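Local coordinates for YncI copper-binding domain-containing protein (Nocardia farcinica, PDB 3ESM) that is not functionally characterised but, as a YcnI-like protein with an immunoglobulin-like fold, probably binds copper, at residues A[40-54]-A[85-97]. The protein carries 2 engineered substitutions. Numbering follows the deposited sequence.
Sequences LPNVRSARTEPMPGW and FQRFVVSIGPLPS. Engineered in segment 40-54: Met51 (natural residue Leu). With SO4 (sulfate ion), chain B.
In this immunoglobulin-like beta sandwich, strand 45-48 forms one border of a four-stranded sheet by pairing antiparallel with strand 85-93, while strand 40-43, just before it, belongs to the other sheet; the chain thus switches sheets at Arg44. Four backbone hydrogen bonds link the border strand to its neighbour. Ser45 and Gly93 exchange two, Ser45 N to Gly93 O at 2.9 Å and Gly93 N to Ser45 O, and Arg47 and Ser91 exchange the other two, of which Ser91 N to Arg47 O is almost straight (176° at the hydrogen). A classic bulge, with Arg44 and Ser45 both opposite Gly93, starts the ladder.

Between the sheets, Ile92 CG2 packs on Ala46 CB at 3.8 Å, and Val43 CG2 meets Ile92 CB, the two side chains crossing at about a right angle. Phe103 of strand 100-109 also touches Ile92. On the other face of the ladder, Ser45 OG, anti to its own N (chi1 179°), reaches a sulfate oxygen, O3, at 2.6 Å; Ala46 N and the Arg60 guanidinium bond the same ion, probably picked up from the crystallisation liquor.

Beyond Thr48 the direct ladder gives way to a water that donates to both Glu49 O and Val89 O. Farther along, the edge of Phe88 meets a face of Trp54, planes at 86° and six-membered ring centroids 5.2 Å apart, a T-shaped stack. The engineered Met51 was modelled in two conformations; in the one described here it runs out extended, with CE over that same Trp54 face and its sulfur oblique to the phenyl ring in a Met-aromatic contact. Gln86 approaches Met51 from the opposite direction, its amide held by a nearly straight, in-plane bond from Gln86 NE2 to Arg87 O at 2.9 Å.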
ATOM      1  N   LEU A  40       2.804  12.512  -5.860  1.00 24.15           N
ATOM      2  CA  LEU A  40       2.658  13.531  -6.900  1.00 24.17           C
ATOM      3  C   LEU A  40       3.282  14.829  -6.449  1.00 24.57           C
ATOM      4  O   LEU A  40       3.387  15.095  -5.267  1.00 24.48           O
ATOM      5  CB  LEU A  40       1.186  13.819  -7.245  1.00 25.00           C
ATOM      6  CG  LEU A  40       0.411  12.589  -7.739  1.00 23.09           C
ATOM      7  CD1 LEU A  40      -1.083  12.922  -7.804  1.00 28.11           C
ATOM      8  CD2 LEU A  40       0.924  12.182  -9.115  1.00 26.45           C
ATOM      9  N   PRO A  41       3.679  15.647  -7.417  1.00 26.31           N
ATOM     10  CA  PRO A  41       4.449  16.812  -7.039  1.00 27.61           C
ATOM     11  C   PRO A  41       3.506  17.985  -6.650  1.00 28.13           C
ATOM     12  O   PRO A  41       3.568  19.105  -7.210  1.00 29.16           O
ATOM     13  CB  PRO A  41       5.278  17.103  -8.298  1.00 27.48           C
ATOM     14  CG  PRO A  41       4.476  16.543  -9.436  1.00 28.46           C
ATOM     15  CD  PRO A  41       3.758  15.327  -8.842  1.00 25.96           C
ATOM     16  N   ASN A  42       2.617  17.707  -5.700  1.00 28.07           N
ATOM     17  CA  ASN A  42       1.786  18.750  -5.126  1.00 29.06           C
ATOM     18  C   ASN A  42       1.138  19.609  -6.196  1.00 29.59           C
ATOM     19  O   ASN A  42       1.266  20.840  -6.157  1.00 30.42           O
ATOM     20  CB  ASN A  42       2.610  19.619  -4.195  1.00 28.52           C
ATOM     21  CG  ASN A  42       3.023  18.906  -2.906  1.00 31.08           C
ATOM     22  OD1 ASN A  42       3.478  19.548  -1.943  1.00 35.04           O
ATOM     23  ND2 ASN A  42       2.886  17.593  -2.881  1.00 28.67           N
ATOM     24  N   VAL A  43       0.415  18.970  -7.108  1.00 29.53           N
ATOM     25  CA  VAL A  43      -0.207  19.630  -8.265  1.00 30.43           C
ATOM     26  C   VAL A  43      -1.595  20.151  -7.948  1.00 31.44           C
ATOM     27  O   VAL A  43      -2.280  19.619  -7.079  1.00 30.93           O
ATOM     28  CB  VAL A  43      -0.294  18.670  -9.487  1.00 30.22           C
ATOM     29  CG1 VAL A  43       1.112  18.321  -9.983  1.00 30.63           C
ATOM     30  CG2 VAL A  43      -1.044  17.390  -9.110  1.00 30.36           C
ATOM     31  N   ARG A  44      -2.036  21.190  -8.649  1.00 32.56           N
ATOM     32  CA  ARG A  44      -3.385  21.707  -8.408  1.00 33.36           C
ATOM     33  C   ARG A  44      -4.442  20.719  -8.898  1.00 33.86           C
ATOM     34  O   ARG A  44      -5.510  20.552  -8.276  1.00 33.63           O
ATOM     35  CB  ARG A  44      -3.599  23.040  -9.137  1.00 34.22           C
ATOM     36  CG  ARG A  44      -2.635  24.116  -8.809  1.00 38.33           C
ATOM     37  CD  ARG A  44      -3.192  25.012  -7.711  1.00 46.19           C
ATOM     38  NE  ARG A  44      -3.920  24.198  -6.746  1.00 49.93           N
ATOM     39  CZ  ARG A  44      -4.043  24.481  -5.454  1.00 50.89           C
ATOM     40  NH1 ARG A  44      -3.484  25.577  -4.951  1.00 51.09           N
ATOM     41  NH2 ARG A  44      -4.720  23.657  -4.672  1.00 49.56           N
ATOM     42  N   SER A  45      -4.171  20.092 -10.043  1.00 32.46           N
ATOM     43  CA  SER A  45      -5.159  19.258 -10.687  1.00 32.92           C
ATOM     44  C   SER A  45      -4.608  17.842 -10.803  1.00 32.13           C
ATOM     45  O   SER A  45      -3.438  17.676 -11.151  1.00 30.36           O
ATOM     46  CB  SER A  45      -5.464  19.781 -12.086  1.00 33.73           C
ATOM     47  OG  SER A  45      -6.414  18.933 -12.717  1.00 37.79           O
ATOM     48  N   ALA A  46      -5.447  16.839 -10.518  1.00 31.62           N
ATOM     49  CA  ALA A  46      -5.064  15.439 -10.705  1.00 31.81           C
ATOM     50  C   ALA A  46      -6.334  14.614 -10.827  1.00 32.29           C
ATOM     51  O   ALA A  46      -7.162  14.600  -9.899  1.00 33.33           O
ATOM     52  CB  ALA A  46      -4.247  14.953  -9.524  1.00 31.80           C
ATOM     53  N   ARG A  47      -6.507  13.955 -11.968  1.00 31.90           N
ATOM     54  CA  ARG A  47      -7.716  13.201 -12.252  1.00 33.06           C
ATOM     55  C   ARG A  47      -7.270  11.878 -12.820  1.00 32.90           C
ATOM     56  O   ARG A  47      -6.452  11.844 -13.742  1.00 30.65           O
ATOM     57  CB  ARG A  47      -8.558  13.904 -13.347  1.00 33.67           C
ATOM     58  CG  ARG A  47      -9.197  15.218 -12.948  1.00 38.82           C
ATOM     59  CD  ARG A  47      -9.480  16.138 -14.162  1.00 45.73           C
ATOM     60  NE  ARG A  47     -10.083  15.454 -15.301  1.00 50.53           N
ATOM     61  CZ  ARG A  47     -11.375  15.533 -15.630  1.00 54.56           C
ATOM     62  NH1 ARG A  47     -12.206  16.269 -14.897  1.00 55.03           N
ATOM     63  NH2 ARG A  47     -11.844  14.866 -16.682  1.00 54.74           N
ATOM     64  N   THR A  48      -7.824  10.787 -12.304  1.00 33.67           N
ATOM     65  CA  THR A  48      -7.560   9.478 -12.869  1.00 35.47           C
ATOM     66  C   THR A  48      -8.601   9.127 -13.911  1.00 38.08           C
ATOM     67  O   THR A  48      -9.658   9.764 -14.019  1.00 39.26           O
ATOM     68  CB  THR A  48      -7.591   8.378 -11.785  1.00 35.63           C
ATOM     69  OG1 THR A  48      -8.847   8.427 -11.085  1.00 34.45           O
ATOM     70  CG2 THR A  48      -6.446   8.592 -10.792  1.00 34.31           C
ATOM     71  N   GLU A  49      -8.312   8.118 -14.711  1.00 40.54           N
ATOM     72  CA  GLU A  49      -9.352   7.683 -15.610  1.00 42.19           C
ATOM     73  C   GLU A  49      -9.893   6.352 -15.166  1.00 41.77           C
ATOM     74  O   GLU A  49      -9.195   5.571 -14.518  1.00 42.61           O
ATOM     75  CB  GLU A  49      -8.888   7.658 -17.042  1.00 42.92           C
ATOM     76  CG  GLU A  49      -7.707   6.811 -17.297  1.00 45.98           C
ATOM     77  CD  GLU A  49      -7.212   6.986 -18.709  1.00 50.74           C
ATOM     78  OE1 GLU A  49      -6.940   5.957 -19.377  1.00 51.49           O
ATOM     79  OE2 GLU A  49      -7.103   8.160 -19.150  1.00 52.79           O
ATOM     80  N   PRO A  50     -11.153   6.100 -15.508  1.00 41.31           N
ATOM     81  CA  PRO A  50     -11.886   4.940 -15.035  1.00 39.70           C
ATOM     82  C   PRO A  50     -11.110   3.703 -15.430  1.00 37.02           C
ATOM     83  O   PRO A  50     -10.610   3.610 -16.549  1.00 38.11           O
ATOM     84  CB  PRO A  50     -13.210   5.035 -15.796  1.00 40.41           C
ATOM     85  CG  PRO A  50     -13.325   6.498 -16.141  1.00 41.93           C
ATOM     86  CD  PRO A  50     -11.932   6.894 -16.472  1.00 41.55           C
ATOM     87  N   MET A  51     -10.965   2.793 -14.479  1.00 34.02           N
ATOM     88  CA  MET A  51     -10.186   1.578 -14.649  0.50 31.97           C
ATOM     89  C   MET A  51     -11.064   0.453 -14.086  1.00 31.11           C
ATOM     90  O   MET A  51     -11.083   0.276 -12.863  1.00 30.20           O
ATOM     91  CB  MET A  51      -8.909   1.760 -13.794  0.50 31.41           C
ATOM     92  CG  MET A  51      -7.809   0.737 -13.930  0.50 30.52           C
ATOM     93  SD  MET A  51      -6.256   1.273 -13.091  0.50 26.47           S
ATOM     94  CE  MET A  51      -5.292  -0.195 -13.329  0.50 31.50           C
ATOM     95  N   PRO A  52     -11.800  -0.290 -14.939  1.00 29.27           N
ATOM     96  CA  PRO A  52     -12.674  -1.316 -14.395  1.00 27.71           C
ATOM     97  C   PRO A  52     -11.920  -2.254 -13.461  1.00 26.75           C
ATOM     98  O   PRO A  52     -10.796  -2.708 -13.790  1.00 26.53           O
ATOM     99  CB  PRO A  52     -13.185  -2.055 -15.651  1.00 28.80           C
ATOM    100  CG  PRO A  52     -13.156  -0.973 -16.692  1.00 28.80           C
ATOM    101  CD  PRO A  52     -11.843  -0.261 -16.417  1.00 30.31           C
ATOM    102  N   GLY A  53     -12.531  -2.525 -12.320  1.00 26.78           N
ATOM    103  CA  GLY A  53     -11.940  -3.438 -11.351  1.00 25.74           C
ATOM    104  C   GLY A  53     -10.975  -2.785 -10.391  1.00 25.33           C
ATOM    105  O   GLY A  53     -10.434  -3.470  -9.528  1.00 25.06           O
ATOM    106  N   TRP A  54     -10.744  -1.482 -10.533  1.00 24.73           N
ATOM    107  CA  TRP A  54      -9.827  -0.760  -9.606  1.00 23.94           C
ATOM    108  C   TRP A  54     -10.516   0.484  -9.076  1.00 25.49           C
ATOM    109  O   TRP A  54     -11.357   1.093  -9.786  1.00 26.23           O
ATOM    110  CB  TRP A  54      -8.569  -0.300 -10.354  1.00 24.49           C
ATOM    111  CG  TRP A  54      -7.752  -1.437 -10.884  1.00 23.46           C
ATOM    112  CD1 TRP A  54      -8.027  -2.226 -11.991  1.00 29.11           C
ATOM    113  CD2 TRP A  54      -6.540  -1.941 -10.325  1.00 24.77           C
ATOM    114  NE1 TRP A  54      -7.024  -3.178 -12.150  1.00 26.63           N
ATOM    115  CE2 TRP A  54      -6.095  -3.013 -11.160  1.00 24.14           C
ATOM    116  CE3 TRP A  54      -5.753  -1.555  -9.252  1.00 23.97           C
ATOM    117  CZ2 TRP A  54      -4.936  -3.764 -10.876  1.00 25.53           C
ATOM    118  CZ3 TRP A  54      -4.551  -2.301  -8.988  1.00 23.10           C
ATOM    119  CH2 TRP A  54      -4.168  -3.378  -9.808  1.00 23.17           C
ATOM    120  N   PHE A  85       2.194  -6.577 -17.155  1.00 36.41           N
ATOM    121  CA  PHE A  85       2.366  -5.163 -16.852  1.00 35.64           C
ATOM    122  C   PHE A  85       0.981  -4.557 -16.761  1.00 35.23           C
ATOM    123  O   PHE A  85       0.029  -5.069 -17.345  1.00 35.39           O
ATOM    124  CB  PHE A  85       3.131  -4.481 -18.000  1.00 37.22           C
ATOM    125  CG  PHE A  85       4.566  -4.936 -18.130  1.00 40.38           C
ATOM    126  CD1 PHE A  85       5.601  -4.114 -17.725  1.00 42.11           C
ATOM    127  CD2 PHE A  85       4.871  -6.183 -18.655  1.00 42.16           C
ATOM    128  CE1 PHE A  85       6.917  -4.533 -17.833  1.00 44.38           C
ATOM    129  CE2 PHE A  85       6.178  -6.604 -18.769  1.00 44.39           C
ATOM    130  CZ  PHE A  85       7.205  -5.778 -18.361  1.00 45.12           C
ATOM    131  N   GLN A  86       0.846  -3.450 -16.047  1.00 33.36           N
ATOM    132  CA  GLN A  86      -0.425  -2.732 -16.049  1.00 33.00           C
ATOM    133  C   GLN A  86      -0.135  -1.246 -16.125  1.00 31.69           C
ATOM    134  O   GLN A  86       0.808  -0.786 -15.479  1.00 30.44           O
ATOM    135  CB  GLN A  86      -1.186  -3.017 -14.748  1.00 34.01           C
ATOM    136  CG  GLN A  86      -2.378  -2.102 -14.535  1.00 35.14           C
ATOM    137  CD  GLN A  86      -3.502  -2.457 -15.452  1.00 38.63           C
ATOM    138  OE1 GLN A  86      -3.882  -3.636 -15.550  1.00 38.51           O
ATOM    139  NE2 GLN A  86      -4.049  -1.462 -16.145  1.00 39.27           N
ATOM    140  N   ARG A  87      -0.946  -0.508 -16.888  1.00 30.52           N
ATOM    141  CA  ARG A  87      -0.854   0.950 -16.928  1.00 30.50           C
ATOM    142  C   ARG A  87      -1.809   1.612 -15.932  1.00 30.07           C
ATOM    143  O   ARG A  87      -2.959   1.187 -15.764  1.00 31.90           O
ATOM    144  CB  ARG A  87      -1.143   1.482 -18.335  1.00 32.16           C
ATOM    145  CG  ARG A  87      -0.147   1.085 -19.405  1.00 34.65           C
ATOM    146  CD  ARG A  87      -0.669   1.583 -20.768  1.00 43.47           C
ATOM    147  NE  ARG A  87      -2.095   1.265 -20.904  1.00 48.42           N
ATOM    148  CZ  ARG A  87      -3.084   2.165 -20.879  1.00 52.27           C
ATOM    149  NH1 ARG A  87      -2.819   3.464 -20.746  1.00 52.94           N
ATOM    150  NH2 ARG A  87      -4.353   1.767 -21.001  1.00 54.31           N
ATOM    151  N   PHE A  88      -1.311   2.631 -15.251  1.00 28.30           N
ATOM    152  CA  PHE A  88      -2.105   3.396 -14.301  1.00 27.21           C
ATOM    153  C   PHE A  88      -1.953   4.827 -14.796  1.00 28.51           C
ATOM    154  O   PHE A  88      -0.820   5.335 -14.906  1.00 28.35           O
ATOM    155  CB  PHE A  88      -1.500   3.257 -12.906  1.00 27.12           C
ATOM    156  CG  PHE A  88      -1.593   1.874 -12.344  1.00 25.88           C
ATOM    157  CD1 PHE A  88      -2.709   1.484 -11.615  1.00 28.67           C
ATOM    158  CD2 PHE A  88      -0.556   0.964 -12.538  1.00 27.44           C
ATOM    159  CE1 PHE A  88      -2.797   0.201 -11.090  1.00 28.69           C
ATOM    160  CE2 PHE A  88      -0.646  -0.320 -12.012  1.00 30.17           C
ATOM    161  CZ  PHE A  88      -1.764  -0.688 -11.298  1.00 27.98           C
ATOM    162  N   VAL A  89      -3.074   5.500 -15.029  1.00 27.98           N
ATOM    163  CA  VAL A  89      -3.024   6.775 -15.754  1.00 28.70           C
ATOM    164  C   VAL A  89      -3.621   7.915 -14.934  1.00 27.85           C
ATOM    165  O   VAL A  89      -4.718   7.808 -14.348  1.00 27.46           O
ATOM    166  CB  VAL A  89      -3.804   6.690 -17.082  1.00 29.30           C
ATOM    167  CG1 VAL A  89      -3.812   8.049 -17.751  1.00 30.25           C
ATOM    168  CG2 VAL A  89      -3.223   5.608 -17.976  1.00 31.79           C
ATOM    169  N   VAL A  90      -2.862   9.001 -14.822  1.00 27.53           N
ATOM    170  CA  VAL A  90      -3.368  10.145 -14.085  1.00 28.10           C
ATOM    171  C   VAL A  90      -3.042  11.425 -14.866  1.00 28.30           C
ATOM    172  O   VAL A  90      -1.938  11.576 -15.366  1.00 28.84           O
ATOM    173  CB  VAL A  90      -2.796  10.190 -12.647  1.00 28.26           C
ATOM    174  CG1 VAL A  90      -1.252  10.347 -12.646  1.00 29.33           C
ATOM    175  CG2 VAL A  90      -3.500  11.249 -11.758  1.00 28.67           C
ATOM    176  N   SER A  91      -4.013  12.319 -14.960  1.00 28.17           N
ATOM    177  CA  SER A  91      -3.813  13.586 -15.651  0.50 28.33           C
ATOM    178  C   SER A  91      -3.543  14.657 -14.616  1.00 28.60           C
ATOM    179  O   SER A  91      -4.375  14.895 -13.747  1.00 29.04           O
ATOM    180  CB  SER A  91      -5.069  13.947 -16.430  0.50 28.37           C
ATOM    181  OG  SER A  91      -4.971  15.264 -16.937  0.50 29.15           O
ATOM    182  N   ILE A  92      -2.383  15.306 -14.710  1.00 27.74           N
ATOM    183  CA  ILE A  92      -2.002  16.241 -13.660  1.00 27.02           C
ATOM    184  C   ILE A  92      -1.428  17.524 -14.231  1.00 28.26           C
ATOM    185  O   ILE A  92      -0.896  17.554 -15.362  1.00 27.76           O
ATOM    186  CB  ILE A  92      -0.927  15.621 -12.736  1.00 26.63           C
ATOM    187  CG1 ILE A  92       0.349  15.284 -13.523  1.00 26.96           C
ATOM    188  CG2 ILE A  92      -1.498  14.390 -12.054  1.00 27.44           C
ATOM    189  CD1 ILE A  92       1.529  14.700 -12.687  1.00 26.86           C
ATOM    190  N   GLY A  93      -1.509  18.565 -13.413  1.00 27.38           N
ATOM    191  CA  GLY A  93      -0.828  19.812 -13.734  1.00 28.78           C
ATOM    192  C   GLY A  93      -1.174  20.865 -12.716  1.00 28.82           C
ATOM    193  O   GLY A  93      -2.108  20.708 -11.915  1.00 28.87           O
ATOM    194  N   PRO A  94      -0.424  21.961 -12.740  1.00 29.39           N
ATOM    195  CA  PRO A  94       0.736  22.143 -13.615  1.00 29.46           C
ATOM    196  C   PRO A  94       1.949  21.428 -13.072  1.00 29.93           C
ATOM    197  O   PRO A  94       2.129  21.385 -11.860  1.00 30.46           O
ATOM    198  CB  PRO A  94       0.987  23.654 -13.540  1.00 29.79           C
ATOM    199  CG  PRO A  94       0.492  24.049 -12.192  1.00 30.17           C
ATOM    200  CD  PRO A  94      -0.693  23.132 -11.897  1.00 30.08           C
ATOM    201  N   LEU A  95       2.762  20.877 -13.974  1.00 30.72           N
ATOM    202  CA  LEU A  95       4.043  20.281 -13.627  1.00 31.35           C
ATOM    203  C   LEU A  95       5.020  21.362 -13.224  1.00 32.25           C
ATOM    204  O   LEU A  95       4.900  22.499 -13.675  1.00 32.49           O
ATOM    205  CB  LEU A  95       4.580  19.492 -14.808  1.00 30.98           C
ATOM    206  CG  LEU A  95       3.723  18.283 -15.189  1.00 31.24           C
ATOM    207  CD1 LEU A  95       4.188  17.681 -16.495  1.00 34.24           C
ATOM    208  CD2 LEU A  95       3.754  17.217 -14.070  1.00 31.61           C
ATOM    209  N   PRO A  96       5.981  21.011 -12.353  1.00 32.62           N
ATOM    210  CA  PRO A  96       6.868  21.993 -11.741  1.00 32.80           C
ATOM    211  C   PRO A  96       7.706  22.714 -12.771  1.00 32.79           C
ATOM    212  O   PRO A  96       7.896  22.236 -13.901  1.00 31.17           O
ATOM    213  CB  PRO A  96       7.794  21.164 -10.839  1.00 33.13           C
ATOM    214  CG  PRO A  96       7.303  19.792 -10.860  1.00 33.63           C
ATOM    215  CD  PRO A  96       6.130  19.660 -11.782  1.00 32.86           C
ATOM    216  N   SER A  97       8.187  23.878 -12.370  1.00 33.59           N
ATOM    217  CA  SER A  97       9.139  24.589 -13.185  1.00 35.44           C
ATOM    218  C   SER A  97      10.518  24.084 -12.829  1.00 35.24           C
ATOM    219  O   SER A  97      11.301  24.758 -12.162  1.00 36.03           O
ATOM    220  CB  SER A  97       8.988  26.088 -12.969  1.00 35.72           C
ATOM    221  OG  SER A  97       7.736  26.431 -13.530  1.00 39.53           O
TER
HETATM  222  S   SO4 B   1      -9.021  18.631 -10.397  1.00 55.15           S
HETATM  223  O1  SO4 B   1     -10.405  18.137 -10.382  1.00 55.94           O
HETATM  224  O2  SO4 B   1      -8.071  17.544 -10.151  1.00 55.27           O
HETATM  225  O3  SO4 B   1      -8.805  19.249 -11.702  1.00 55.46           O
HETATM  226  O4  SO4 B   1      -8.827  19.583  -9.302  1.00 55.59           O
HETATM  227  O   HOH W   1       3.934  20.552  -9.592  1.00 42.71           O
HETATM  228  O   HOH W   2      -6.594   6.144 -13.714  1.00 40.38           O